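Local structure of peptidoglycan hydrolase FlgJ (Sphingomonas sp. A1, 2ZYC) at residues V28-L33 against D138-V143; L33-G38 against Y51-I56; N55-S60 against E84-Y89; Y109-G114 against L125-Y130. The protein probably hydrolyses peptidoglycan as a flagellum-specific muramidase, opening the cell wall so that the flagellar rod can be assembled in the periplasm. The protein carries 2 engineered substitutions. All coordinates share one frame; numbering follows the deposited sequence. Where two conformers were deposited one is given.

Contact 1. Residues V28-L33 against D138-V143; sequences VAQAAL and DKLARV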
# COMPACT_ATOMS: atom_id res chain seq x y z
N VAL A 28 1.84 5.29 -1.29
CA VAL A 28 3.05 4.85 -2.00
C VAL A 28 4.03 4.22 -1.00
O VAL A 28 4.58 3.15 -1.25
CB VAL A 28 3.74 6.01 -2.75
CG1 VAL A 28 5.08 5.53 -3.36
CG2 VAL A 28 2.82 6.59 -3.84
N ALA A 29 4.22 4.90 0.13
CA ALA A 29 5.10 4.42 1.19
C ALA A 29 4.63 3.07 1.69
O ALA A 29 5.44 2.14 1.83
CB ALA A 29 5.17 5.42 2.33
N GLN A 30 3.33 2.95 1.94
CA GLN A 30 2.80 1.71 2.49
C GLN A 30 3.01 0.53 1.54
O GLN A 30 3.44 -0.56 1.97
CB GLN A 30 1.32 1.85 2.85
CG GLN A 30 0.83 0.68 3.69
CD GLN A 30 -0.65 0.71 3.95
OE1 GLN A 30 -1.36 1.60 3.46
NE2 GLN A 30 -1.14 -0.25 4.73
N ALA A 31 2.73 0.75 0.26
CA ALA A 31 2.93 -0.27 -0.77
C ALA A 31 4.41 -0.65 -0.88
O ALA A 31 4.74 -1.83 -1.03
CB ALA A 31 2.40 0.23 -2.10
N ALA A 32 5.29 0.34 -0.81
CA ALA A 32 6.74 0.14 -0.81
C ALA A 32 7.20 -0.73 0.37
O ALA A 32 8.01 -1.64 0.20
CB ALA A 32 7.47 1.47 -0.79
N LEU A 33 6.70 -0.42 1.56
CA LEU A 33 7.07 -1.19 2.75
C LEU A 33 6.61 -2.65 2.59
O LEU A 33 7.36 -3.59 2.90
CB LEU A 33 6.45 -0.56 4.00
CG LEU A 33 6.75 -1.27 5.33
CD1 LEU A 33 8.26 -1.32 5.59
CD2 LEU A 33 6.04 -0.57 6.47
N ASP A 138 5.94 2.79 13.52
CA ASP A 138 7.30 3.33 13.46
C ASP A 138 7.96 3.04 12.11
O ASP A 138 8.57 3.92 11.51
CB ASP A 138 8.16 2.77 14.59
CG ASP A 138 7.86 3.40 15.94
OD1 ASP A 138 7.13 4.42 16.00
OD2 ASP A 138 8.37 2.86 16.95
N LYS A 139 7.83 1.79 11.66
CA LYS A 139 8.44 1.37 10.40
C LYS A 139 7.81 2.07 9.19
O LYS A 139 8.54 2.54 8.30
CB LYS A 139 8.35 -0.15 10.25
CG LYS A 139 9.25 -0.89 11.22
CD LYS A 139 8.97 -2.38 11.17
CE LYS A 139 9.73 -3.12 12.25
NZ LYS A 139 9.19 -4.50 12.40
N LEU A 140 6.49 2.18 9.17
CA LEU A 140 5.81 2.87 8.07
C LEU A 140 6.07 4.37 8.07
O LEU A 140 6.31 4.97 7.02
CB LEU A 140 4.30 2.56 8.05
CG LEU A 140 3.47 3.20 6.93
CD1 LEU A 140 4.06 2.93 5.54
CD2 LEU A 140 2.03 2.72 7.01
N ALA A 141 6.01 4.98 9.25
CA ALA A 141 6.33 6.41 9.40
C ALA A 141 7.75 6.71 8.89
O ALA A 141 7.97 7.72 8.24
CB ALA A 141 6.15 6.86 10.84
N ARG A 142 8.69 5.81 9.18
CA ARG A 142 10.07 5.98 8.71
C ARG A 142 10.15 6.05 7.18
O ARG A 142 10.91 6.85 6.63
CB ARG A 142 11.00 4.88 9.26
CG ARG A 142 12.48 5.24 9.12
CD ARG A 142 13.41 4.13 9.62
NE ARG A 142 14.81 4.59 9.61
CZ ARG A 142 15.87 3.78 9.66
NH1 ARG A 142 17.09 4.31 9.64
NH2 ARG A 142 15.71 2.47 9.72
N VAL A 143 9.37 5.23 6.48
CA VAL A 143 9.35 5.26 5.02
C VAL A 143 8.67 6.55 4.53
O VAL A 143 9.18 7.22 3.62
CB VAL A 143 8.66 4.00 4.39
CG1 VAL A 143 8.64 4.09 2.87
CG2 VAL A 143 9.37 2.72 4.83
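Two helices of the lysozyme-like glycoside hydrolase 73 domain, the C-terminal part of FlgJ, pack here: 28-33 lies on helix 24-35 and 138-143 on helix 136-145. Their axes approach to 9.1 Å at 119°, so the second helix runs steeply across the first. Leu140 makes the deepest approach. Its CG is trans to the main-chain nitrogen (chi1 -179°), which carries the isobutyl group over to the first helix and lays CD1 on its backbone, 3.5 Å from Gln30 CA. The Leu140 and Gln30 side chains cross at a slant, Leu140 CD2 meeting Gln30 CG at 4.1 Å. Leu33 answers from the other helix: its CD2 sits against the main chain of Leu140, 3.8 Å from Leu140 CA, and its CD1 faces Val143 CG2 more loosely at 4.3 Å. A small residue sets the closest spacing of the main chains, Ala29 bringing its CB to 3.8 Å from Val143 CG1. Outward, Lys139 sends its amine away to a salt bridge with Asp133, and the Gln30 amide reaches Tyr99 and Tyr136 by weak hydrogen bonds. No hydrogen bond joins the two segments. The interface is methyls and methylenes against each other and against helix backbone, so its fit depends on shape, while the polar ends of Gln30 and Lys139 are paired elsewhere.

Contact 2. Residues L33-G38 against Y51-I56; sequences LETGWG and YNLFNI
The amide of Asn55 and the carboxylate of Glu34 meet almost perpendicular, their planes 84° apart, and it is the NH2 edge of the amide that does the work. Asn55 ND2 gives a fairly straight bond to Glu34 OE1 at 2.8 Å, reaching the anti lone pair of that oxygen. The same nitrogen also donates to the backbone, Glu34 O, at 3.0 Å, where it stands above the carbonyl plane. Both acceptors lie near the plane of the amide itself, so neither is over one of its faces. Another flat group, the Phe54 ring, leaves its backbone pointing away from 33-38 and packs on Gln30 and Ala31, earlier in the same helix, stacked with Tyr99 and edge-to-face with Phe96. Glu34 is bent at chi2 (-52°), which folds its carboxylate back to Asn55 instead of letting it run straight out; its other oxygen, OE2, bonds to Tyr136.

Beside this polar grip, Leu53 O is wedged against carbon: Glu34 CB and Thr35 CG2 each come to 3.2 Å from it. Thr35 is fixed by its hydroxyl, which bonds to Ala31 O and accepts from Gly38 N in an ST motif, just as the helix closes in a Schellman motif at Gly36. Asn52 braces the loop, its amide bonding both Ile56 N and Ile56 O. Two bonds from one amide thus fix the rotation of Asn55 and hold one oxygen of Glu34, and the type I turn from Asn52 to Asn55 is docked on the last turn of helix 24-35. Leu53 O, by contrast, is buried with no hydrogen-bond partner in the model.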
# COMPACT_ATOMS: atom_id res chain seq x y z
N LEU A 33 6.70 -0.42 1.56
CA LEU A 33 7.07 -1.19 2.75
C LEU A 33 6.61 -2.65 2.59
O LEU A 33 7.36 -3.59 2.90
CB LEU A 33 6.45 -0.56 4.00
CG LEU A 33 6.75 -1.27 5.33
CD1 LEU A 33 8.26 -1.32 5.59
CD2 LEU A 33 6.04 -0.57 6.47
N GLU A 34 5.39 -2.82 2.10
CA GLU A 34 4.78 -4.15 1.98
C GLU A 34 5.48 -5.06 0.97
O GLU A 34 5.49 -6.28 1.14
CB GLU A 34 3.29 -4.05 1.64
CG GLU A 34 2.43 -3.57 2.81
CD GLU A 34 2.67 -4.38 4.08
OE1 GLU A 34 2.69 -5.63 4.00
OE2 GLU A 34 2.82 -3.77 5.16
N THR A 35 6.07 -4.48 -0.06
CA THR A 35 6.58 -5.27 -1.17
C THR A 35 8.05 -5.02 -1.48
O THR A 35 8.53 -5.41 -2.54
CB THR A 35 5.78 -5.02 -2.47
OG1 THR A 35 5.91 -3.64 -2.85
CG2 THR A 35 4.31 -5.38 -2.31
N GLY A 36 8.76 -4.36 -0.56
CA GLY A 36 10.17 -4.00 -0.78
C GLY A 36 10.31 -3.20 -2.05
O GLY A 36 11.06 -3.57 -2.96
N TRP A 37 9.54 -2.11 -2.14
CA TRP A 37 9.53 -1.25 -3.33
C TRP A 37 9.28 -2.06 -4.61
O TRP A 37 9.96 -1.86 -5.62
CB TRP A 37 10.83 -0.43 -3.43
CG TRP A 37 11.10 0.43 -2.24
CD1 TRP A 37 11.71 0.06 -1.08
CD2 TRP A 37 10.77 1.82 -2.09
NE1 TRP A 37 11.78 1.12 -0.21
CE2 TRP A 37 11.21 2.21 -0.81
CE3 TRP A 37 10.13 2.76 -2.91
CZ2 TRP A 37 11.04 3.51 -0.32
CZ3 TRP A 37 9.97 4.06 -2.43
CH2 TRP A 37 10.42 4.42 -1.14
N GLY A 38 8.33 -2.99 -4.54
CA GLY A 38 7.96 -3.83 -5.67
C GLY A 38 8.71 -5.16 -5.81
O GLY A 38 8.27 -6.04 -6.54
N TYR A 51 -0.60 -8.34 -8.27
CA TYR A 51 -0.80 -6.89 -8.18
C TYR A 51 -1.24 -6.47 -6.77
O TYR A 51 -1.60 -5.31 -6.54
CB TYR A 51 -1.79 -6.37 -9.23
CG TYR A 51 -1.39 -6.66 -10.66
CD1 TYR A 51 -0.48 -5.84 -11.34
CD2 TYR A 51 -1.90 -7.77 -11.34
CE1 TYR A 51 -0.11 -6.11 -12.67
CE2 TYR A 51 -1.54 -8.06 -12.66
CZ TYR A 51 -0.65 -7.22 -13.32
OH TYR A 51 -0.29 -7.52 -14.62
N ASN A 52 -1.17 -7.42 -5.84
CA ASN A 52 -1.64 -7.23 -4.47
C ASN A 52 -0.54 -6.59 -3.64
O ASN A 52 0.08 -7.22 -2.78
CB ASN A 52 -2.08 -8.58 -3.88
CG ASN A 52 -2.80 -8.45 -2.55
OD1 ASN A 52 -2.82 -7.38 -1.94
ND2 ASN A 52 -3.40 -9.55 -2.09
N LEU A 53 -0.31 -5.30 -3.90
CA LEU A 53 0.77 -4.55 -3.28
C LEU A 53 0.60 -4.38 -1.77
O LEU A 53 1.58 -4.23 -1.05
CB LEU A 53 0.91 -3.17 -3.94
CG LEU A 53 1.39 -3.17 -5.39
CD1 LEU A 53 1.65 -1.75 -5.85
CD2 LEU A 53 2.64 -4.02 -5.56
N PHE A 54 -0.65 -4.44 -1.30
CA PHE A 54 -0.93 -4.26 0.13
C PHE A 54 -1.03 -5.57 0.93
O PHE A 54 -1.33 -5.55 2.12
CB PHE A 54 -2.15 -3.35 0.32
CG PHE A 54 -1.93 -1.95 -0.17
CD1 PHE A 54 -1.22 -1.03 0.60
CD2 PHE A 54 -2.40 -1.55 -1.42
CE1 PHE A 54 -1.00 0.27 0.13
CE2 PHE A 54 -2.19 -0.25 -1.89
CZ PHE A 54 -1.49 0.66 -1.10
N ASN A 55 -0.73 -6.69 0.26
CA ASN A 55 -0.69 -8.01 0.90
C ASN A 55 -2.02 -8.38 1.57
O ASN A 55 -2.04 -9.00 2.64
CB ASN A 55 0.47 -8.06 1.90
CG ASN A 55 1.83 -8.12 1.23
OD1 ASN A 55 1.98 -8.76 0.18
ND2 ASN A 55 2.82 -7.47 1.83
N ILE A 56 -3.12 -8.01 0.93
CA ILE A 56 -4.46 -8.22 1.49
C ILE A 56 -4.90 -9.67 1.36
O ILE A 56 -4.94 -10.23 0.26
CB ILE A 56 -5.52 -7.29 0.85
CG1 ILE A 56 -5.10 -5.81 0.92
CG2 ILE A 56 -6.90 -7.51 1.52
CD1 ILE A 56 -4.80 -5.29 2.32

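Contact 3. Residues N55-S60 against E84-Y89; sequences NIKAGS and ERFRAY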
# COMPACT_ATOMS: atom_id res chain seq x y z
N ASN A 55 -0.73 -6.69 0.26
CA ASN A 55 -0.69 -8.01 0.90
C ASN A 55 -2.02 -8.38 1.57
O ASN A 55 -2.04 -9.00 2.64
CB ASN A 55 0.47 -8.06 1.90
CG ASN A 55 1.83 -8.12 1.23
OD1 ASN A 55 1.98 -8.76 0.18
ND2 ASN A 55 2.82 -7.47 1.83
N ILE A 56 -3.12 -8.01 0.93
CA ILE A 56 -4.46 -8.22 1.49
C ILE A 56 -4.90 -9.67 1.36
O ILE A 56 -4.94 -10.23 0.26
CB ILE A 56 -5.52 -7.29 0.85
CG1 ILE A 56 -5.10 -5.81 0.92
CG2 ILE A 56 -6.90 -7.51 1.52
CD1 ILE A 56 -4.80 -5.29 2.32
N LYS A 57 -5.25 -10.27 2.50
CA LYS A 57 -5.74 -11.65 2.55
C LYS A 57 -7.11 -11.78 1.88
O LYS A 57 -7.94 -10.86 1.91
CB LYS A 57 -5.83 -12.15 4.00
CG LYS A 57 -4.52 -12.14 4.79
CD LYS A 57 -4.81 -12.44 6.27
CE LYS A 57 -3.56 -12.41 7.11
NZ LYS A 57 -3.86 -12.70 8.55
N ALA A 58 -7.31 -12.94 1.24
CA ALA A 58 -8.59 -13.31 0.66
C ALA A 58 -9.39 -14.11 1.69
O ALA A 58 -9.11 -15.27 1.94
CB ALA A 58 -8.37 -14.16 -0.60
N GLY A 59 -10.38 -13.46 2.30
CA GLY A 59 -11.24 -14.14 3.27
C GLY A 59 -12.56 -14.61 2.67
O GLY A 59 -12.70 -14.70 1.45
N SER A 60 -13.52 -14.90 3.54
CA SER A 60 -14.83 -15.41 3.12
C SER A 60 -15.65 -14.44 2.28
O SER A 60 -16.49 -14.87 1.49
CB SER A 60 -15.64 -15.83 4.36
OG SER A 60 -15.76 -14.74 5.25
N GLU A 84 -1.09 -19.21 3.00
CA GLU A 84 -2.09 -18.15 3.15
C GLU A 84 -2.76 -17.85 1.82
O GLU A 84 -2.15 -17.97 0.76
CB GLU A 84 -1.44 -16.89 3.74
CG GLU A 84 -2.40 -15.74 4.06
CD GLU A 84 -3.46 -16.13 5.08
OE1 GLU A 84 -4.50 -16.70 4.67
OE2 GLU A 84 -3.24 -15.87 6.28
N ARG A 85 -4.03 -17.46 1.89
CA ARG A 85 -4.81 -17.13 0.71
C ARG A 85 -4.88 -15.62 0.56
O ARG A 85 -5.36 -14.91 1.46
CB ARG A 85 -6.21 -17.74 0.78
CG ARG A 85 -6.18 -19.26 0.62
CD ARG A 85 -7.50 -19.91 0.99
NE ARG A 85 -8.63 -19.34 0.26
CZ ARG A 85 -9.03 -19.72 -0.94
NH1 ARG A 85 -8.39 -20.68 -1.60
NH2 ARG A 85 -10.07 -19.12 -1.50
N PHE A 86 -4.38 -15.14 -0.58
CA PHE A 86 -4.32 -13.71 -0.87
C PHE A 86 -5.20 -13.34 -2.04
O PHE A 86 -5.41 -14.13 -2.96
CB PHE A 86 -2.87 -13.31 -1.19
CG PHE A 86 -1.96 -13.38 -0.01
CD1 PHE A 86 -1.90 -12.33 0.91
CD2 PHE A 86 -1.15 -14.50 0.19
CE1 PHE A 86 -1.04 -12.40 2.02
CE2 PHE A 86 -0.29 -14.58 1.28
CZ PHE A 86 -0.24 -13.52 2.21
N ARG A 87 -5.70 -12.11 -2.02
CA ARG A 87 -6.44 -11.57 -3.16
C ARG A 87 -5.50 -11.41 -4.35
O ARG A 87 -4.30 -11.16 -4.18
CB ARG A 87 -7.07 -10.23 -2.79
CG ARG A 87 -7.97 -10.32 -1.56
CD ARG A 87 -8.69 -9.00 -1.29
NE ARG A 87 -9.47 -9.07 -0.06
CZ ARG A 87 -10.33 -8.15 0.35
NH1 ARG A 87 -10.56 -7.08 -0.39
NH2 ARG A 87 -10.99 -8.30 1.50
N ALA A 88 -6.04 -11.58 -5.55
CA ALA A 88 -5.29 -11.27 -6.78
C ALA A 88 -6.14 -10.41 -7.70
O ALA A 88 -7.38 -10.52 -7.72
CB ALA A 88 -4.85 -12.55 -7.49
N TYR A 89 -5.46 -9.55 -8.46
CA TYR A 89 -6.13 -8.53 -9.25
C TYR A 89 -5.62 -8.57 -10.69
O TYR A 89 -4.67 -9.28 -10.98
CB TYR A 89 -5.86 -7.15 -8.65
CG TYR A 89 -6.20 -7.03 -7.18
CD1 TYR A 89 -7.53 -6.85 -6.77
CD2 TYR A 89 -5.21 -7.09 -6.21
CE1 TYR A 89 -7.85 -6.71 -5.41
CE2 TYR A 89 -5.51 -6.97 -4.85
CZ TYR A 89 -6.84 -6.78 -4.46
OH TYR A 89 -7.12 -6.66 -3.13
O HOH W 1 -10.29 -17.60 1.04
O HOH W 2 -11.37 -10.90 2.79
O HOH W 3 -11.47 -16.10 -0.54
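Arg87 and Ile56 cross at a slant, with the Ile56 CG2 methyl over one face of the guanidinium, 3.4 Å above its plane and off-centre toward the rim. Extended from CG to NE, the arginine runs beside the loop backbone, and Arg87 NE donates to Lys57 O at 3.1 Å from a tilted position. One water accepts from both Arg87 NH2 and Gly59 N. Lys57 and Glu84 stand roughly at right angles; their ion pair is long, Lys57 NZ to Glu84 OE2 measuring 3.9 Å, and Arg82 is a second partner of that carboxylate. The Phe86 ring turns its edge to Asn55 O, 3.6 Å from Phe86 CE1. The main chains make a single beta bridge, Lys57 with Phe86, flanked by two bonds: Arg87 N to Ile56 O at 3.1 Å, and Ala58 N to Arg85 O at 2.8 Å. Replacing Arg87 with a leucine would probably leave Lys57 O without its side-chain donor and Asp98 without its salt-bridge mate. The loop at 55-58 crosses strand 82-88 at about a right angle and is bridged to it; the strand's antiparallel partner is strand 65-71, while Arg87 and Tyr89 both reach Asp98 on helix 92-105.

Contact 4. Residues Y109-G114 against L125-Y130; sequences YAKVAG and LQEGGY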
# COMPACT_ATOMS: atom_id res chain seq x y z
N TYR A 109 -11.50 1.17 10.05
CA TYR A 109 -10.51 2.10 9.49
C TYR A 109 -10.96 3.57 9.49
O TYR A 109 -10.34 4.41 8.82
CB TYR A 109 -10.11 1.67 8.06
CG TYR A 109 -9.39 0.35 8.00
CD1 TYR A 109 -8.10 0.21 8.51
CD2 TYR A 109 -9.99 -0.77 7.41
CE1 TYR A 109 -7.43 -1.01 8.45
CE2 TYR A 109 -9.33 -1.99 7.35
CZ TYR A 109 -8.06 -2.11 7.88
OH TYR A 109 -7.39 -3.31 7.82
N ALA A 110 -12.02 3.88 10.23
CA ALA A 110 -12.62 5.23 10.19
C ALA A 110 -11.64 6.34 10.59
O ALA A 110 -11.82 7.49 10.20
CB ALA A 110 -13.86 5.29 11.08
N LYS A 111 -10.62 5.99 11.37
CA LYS A 111 -9.63 6.96 11.85
C LYS A 111 -8.57 7.34 10.80
O LYS A 111 -7.82 8.30 10.99
CB LYS A 111 -8.97 6.46 13.14
CG LYS A 111 -9.87 6.58 14.38
CD LYS A 111 -10.10 8.05 14.72
CE LYS A 111 -11.01 8.23 15.93
NZ LYS A 111 -10.93 9.63 16.45
N VAL A 112 -8.52 6.61 9.69
CA VAL A 112 -7.56 6.92 8.63
C VAL A 112 -7.83 8.28 7.96
O VAL A 112 -6.91 9.08 7.78
CB VAL A 112 -7.50 5.80 7.57
CG1 VAL A 112 -6.63 6.21 6.39
CG2 VAL A 112 -6.96 4.53 8.19
N ALA A 113 -9.08 8.53 7.59
CA ALA A 113 -9.42 9.72 6.83
C ALA A 113 -8.95 10.99 7.53
O ALA A 113 -9.14 11.15 8.73
CB ALA A 113 -10.91 9.79 6.56
N GLY A 114 -8.32 11.86 6.76
CA GLY A 114 -7.93 13.18 7.24
C GLY A 114 -6.61 13.24 7.98
O GLY A 114 -6.20 14.31 8.43
N LEU A 125 -4.26 2.72 10.74
CA LEU A 125 -4.30 1.43 10.04
C LEU A 125 -4.15 0.28 11.03
O LEU A 125 -4.87 -0.71 10.95
CB LEU A 125 -3.19 1.35 9.00
CG LEU A 125 -3.36 2.20 7.74
CD1 LEU A 125 -2.04 2.17 6.98
CD2 LEU A 125 -4.51 1.68 6.89
N GLN A 126 -3.20 0.42 11.95
CA GLN A 126 -2.96 -0.60 12.96
C GLN A 126 -4.18 -0.82 13.85
O GLN A 126 -4.53 -1.96 14.17
CB GLN A 126 -1.72 -0.26 13.78
CG GLN A 126 -1.07 -1.47 14.43
CD GLN A 126 0.35 -1.20 14.85
OE1 GLN A 126 1.01 -0.31 14.32
NE2 GLN A 126 0.84 -1.97 15.82
N GLU A 127 -4.84 0.27 14.25
CA GLU A 127 -6.08 0.17 15.03
C GLU A 127 -7.17 -0.58 14.27
O GLU A 127 -7.95 -1.34 14.86
CB GLU A 127 -6.59 1.57 15.44
CG GLU A 127 -7.96 1.57 16.12
CD GLU A 127 -8.49 2.97 16.41
OE1 GLU A 127 -7.69 3.85 16.80
OE2 GLU A 127 -9.71 3.18 16.26
N GLY A 128 -7.24 -0.36 12.97
CA GLY A 128 -8.17 -1.05 12.11
C GLY A 128 -7.85 -2.53 11.92
O GLY A 128 -8.66 -3.26 11.38
N GLY A 129 -6.67 -2.95 12.37
CA GLY A 129 -6.22 -4.33 12.21
C GLY A 129 -5.54 -4.63 10.89
O GLY A 129 -5.51 -5.78 10.43
N TYR A 130 -4.97 -3.61 10.25
CA TYR A 130 -4.28 -3.86 8.99
C TYR A 130 -3.10 -4.81 9.22
O TYR A 130 -2.91 -5.77 8.45
CB TYR A 130 -3.81 -2.56 8.30
CG TYR A 130 -2.92 -2.87 7.12
CD1 TYR A 130 -3.48 -3.28 5.91
CD2 TYR A 130 -1.53 -2.83 7.24
CE1 TYR A 130 -2.66 -3.62 4.84
CE2 TYR A 130 -0.72 -3.17 6.18
CZ TYR A 130 -1.29 -3.55 4.98
OH TYR A 130 -0.49 -3.90 3.93
O HOH W 4 -8.62 -5.04 9.26
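Tyr109 brings its ring against the end of helix 118-127, where Gly128 has no side chain to obstruct it: Gly128 CA is 3.7 Å from Tyr109 CE1. The same ring carbon is 3.6 Å from Leu125 O, which lies at the ring edge. With CG beside its own main-chain nitrogen (chi1 -65°), the phenol extends past the helix end until Tyr109 OH is 3.4 Å from Tyr130 CA. One water ties it there, 2.6 Å from Tyr109 OH and donating to Gly128 O at 2.8 Å. Leu125 CD2 joins in, meeting Val112 CG2 at 4.0 Å and Tyr109 CD1 at 4.2 Å.

Further out, the positions are set by main-chain turns: a type I turn from Tyr109 to Val112 presents both residues to the helix, and a Schellman motif at Gly129 closes the helix and directs the chain to Tyr130, whose hydroxyl bonds to Phe54 O. Leu102 and Val103 of helix 92-105 also touch Tyr109. Substituting a serine for Tyr109 would probably open a gap beside Gly128 and leave the bridging water without its phenol partner. The contact is mostly ring against backbone, with a single water-mediated polar link; a CB on Gly128 would clash with Tyr109 CD1, so this close fit needs a residue without a side chain there.

How the contacts relate
From the N terminus, helix 24-35 comes first and serves two contacts: its middle packs on helix 136-145 in contact 1, and its end holds the loop at 51-56 in contact 2, Leu33 being shared. Contact 1 closes the longest loop, and the other three nest inside it. Contact 2 closes a short excursion; contact 3 opens on the very residues where contact 2 ends, Asn55 and Ile56, and carries the loop onto strand 82-88. Contact 4 follows in series, joining the chain after helix 92-105 to the end of helix 118-127. Tyr130 links contact 4 back to contacts 1, 2 and 3, so the end of helix 118-127 is tied to helix 24-35 and to the loop that bridges to strand 82-88.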